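ACP (Streptomyces sp. MSC090213JE08, PDB 6KXF) probably carries the growing acyl chain on a phosphopantetheine arm and presents it to the ketosynthase/chain length factor of the highly reducing type II polyketide synthase that makes ishigamide. Local coordinates at residues A72-Q75 with V76-A80. Numbering follows the deposited sequence.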
loop_
_atom_site.group_PDB
_atom_site.type_symbol
_atom_site.label_atom_id
_atom_site.label_comp_id
_atom_site.label_asym_id
_atom_site.label_seq_id
_atom_site.Cartn_x
_atom_site.Cartn_y
_atom_site.Cartn_z
ATOM N N ALA C 72 13.028 -10.599 -36.425
ATOM C CA ALA C 72 14.044 -11.146 -35.493
ATOM C C ALA C 72 13.366 -11.949 -34.364
ATOM O O ALA C 72 13.957 -12.896 -33.828
ATOM C CB ALA C 72 14.920 -10.041 -34.956
ATOM N N THR C 73 12.118 -11.594 -34.022
ATOM C CA THR C 73 11.354 -12.312 -32.980
ATOM C C THR C 73 10.891 -13.672 -33.524
ATOM O O THR C 73 10.724 -14.626 -32.744
ATOM C CB THR C 73 10.149 -11.530 -32.418
ATOM O OG1 THR C 73 8.953 -11.927 -33.095
ATOM C CG2 THR C 73 10.297 -10.023 -32.465
ATOM N N TYR C 74 10.673 -13.761 -34.847
ATOM C CA TYR C 74 10.305 -15.026 -35.474
ATOM C C TYR C 74 11.410 -16.059 -35.226
ATOM O O TYR C 74 11.095 -17.209 -34.899
ATOM C CB TYR C 74 10.028 -14.904 -36.977
ATOM C CG TYR C 74 9.336 -16.127 -37.526
ATOM C CD1 TYR C 74 7.950 -16.200 -37.558
ATOM C CD2 TYR C 74 10.057 -17.243 -37.936
ATOM C CE1 TYR C 74 7.293 -17.331 -38.017
ATOM C CE2 TYR C 74 9.415 -18.387 -38.391
ATOM C CZ TYR C 74 8.027 -18.433 -38.422
ATOM O OH TYR C 74 7.357 -19.539 -38.870
ATOM N N GLN C 75 12.678 -15.640 -35.371
ATOM C CA GLN C 75 13.839 -16.558 -35.239
ATOM C C GLN C 75 13.796 -17.174 -33.839
ATOM O O GLN C 75 13.857 -18.408 -33.675
ATOM C CB GLN C 75 15.214 -15.891 -35.419
ATOM C CG GLN C 75 15.249 -14.677 -36.337
ATOM C CD GLN C 75 14.769 -14.952 -37.741
ATOM O OE1 GLN C 75 13.748 -15.605 -37.966
ATOM N NE2 GLN C 75 15.493 -14.413 -38.706
ATOM N N VAL C 76 13.693 -16.273 -32.853
ATOM C CA VAL C 76 13.561 -16.599 -31.447
ATOM C C VAL C 76 12.374 -17.556 -31.275
ATOM O O VAL C 76 12.557 -18.702 -30.861
ATOM C CB VAL C 76 13.425 -15.305 -30.626
ATOM C CG1 VAL C 76 12.910 -15.564 -29.216
ATOM C CG2 VAL C 76 14.747 -14.548 -30.607
ATOM N N THR C 77 11.167 -17.124 -31.659
ATOM C CA THR C 77 9.980 -17.970 -31.458
ATOM C C THR C 77 10.264 -19.382 -31.996
ATOM O O THR C 77 10.166 -20.368 -31.261
ATOM C CB THR C 77 8.728 -17.357 -32.092
ATOM O OG1 THR C 77 8.631 -16.008 -31.638
ATOM C CG2 THR C 77 7.457 -18.114 -31.768
ATOM N N ALA C 78 10.637 -19.456 -33.282
ATOM C CA ALA C 78 10.848 -20.723 -33.998
ATOM C C ALA C 78 11.968 -21.535 -33.333
ATOM O O ALA C 78 11.785 -22.729 -33.079
ATOM C CB ALA C 78 11.141 -20.447 -35.454
ATOM N N ALA C 79 13.107 -20.887 -33.045
ATOM C CA ALA C 79 14.209 -21.526 -32.309
ATOM C C ALA C 79 13.665 -22.240 -31.060
ATOM O O ALA C 79 13.678 -23.469 -30.976
ATOM C CB ALA C 79 15.269 -20.506 -31.947
ATOM N N ALA C 80 13.128 -21.464 -30.112
ATOM C CA ALA C 80 12.659 -22.005 -28.822
ATOM C C ALA C 80 11.562 -23.059 -29.031
ATOM O O ALA C 80 11.346 -23.921 -28.173
ATOM C CB ALA C 80 12.165 -20.880 -27.944
#
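T77 grips the carbonyl of T73 twice, one turn back along helix 72-81. Its backbone N donates to T73 O at 2.8 Å and almost straight (173° at the hydrogen), while its hydroxyl OG1 donates to the same oxygen at 2.7 Å. The hydroxyl arrives from above the carbonyl plane, 40° out of it, whereas the amide lies only slightly tilted. With OG1 anti to the carbonyl carbon and beside the backbone N (chi1 -51°), the hydroxyl and the amide of T77 point back at the same oxygen. The next two rungs of the helix run from A78 N to Y74 O and from A79 N to Q75 O, the latter at 2.7 Å. Beside these rungs, the Y74 ring slants outward and toward the C-terminal end, its CE2 4.0 Å from A78 CB, an apolar contact oblique to the ring. Further out, T77 packs on L51 and Y55 of helix 41-55, T73 on I16 and Y74 on L9 and I12 of helix 8-20, joining helix 72-81 to helices 8-20 and 41-55 of the carrier-protein bundle. A valine in place of T77 would probably keep the backbone rung but lose the second bond, leaving T73 O with the amide of the same residue as its one donor from this turn. The hydroxyl of a buried threonine thus finds an acceptor within its own helix, on the side turned to helix 41-55.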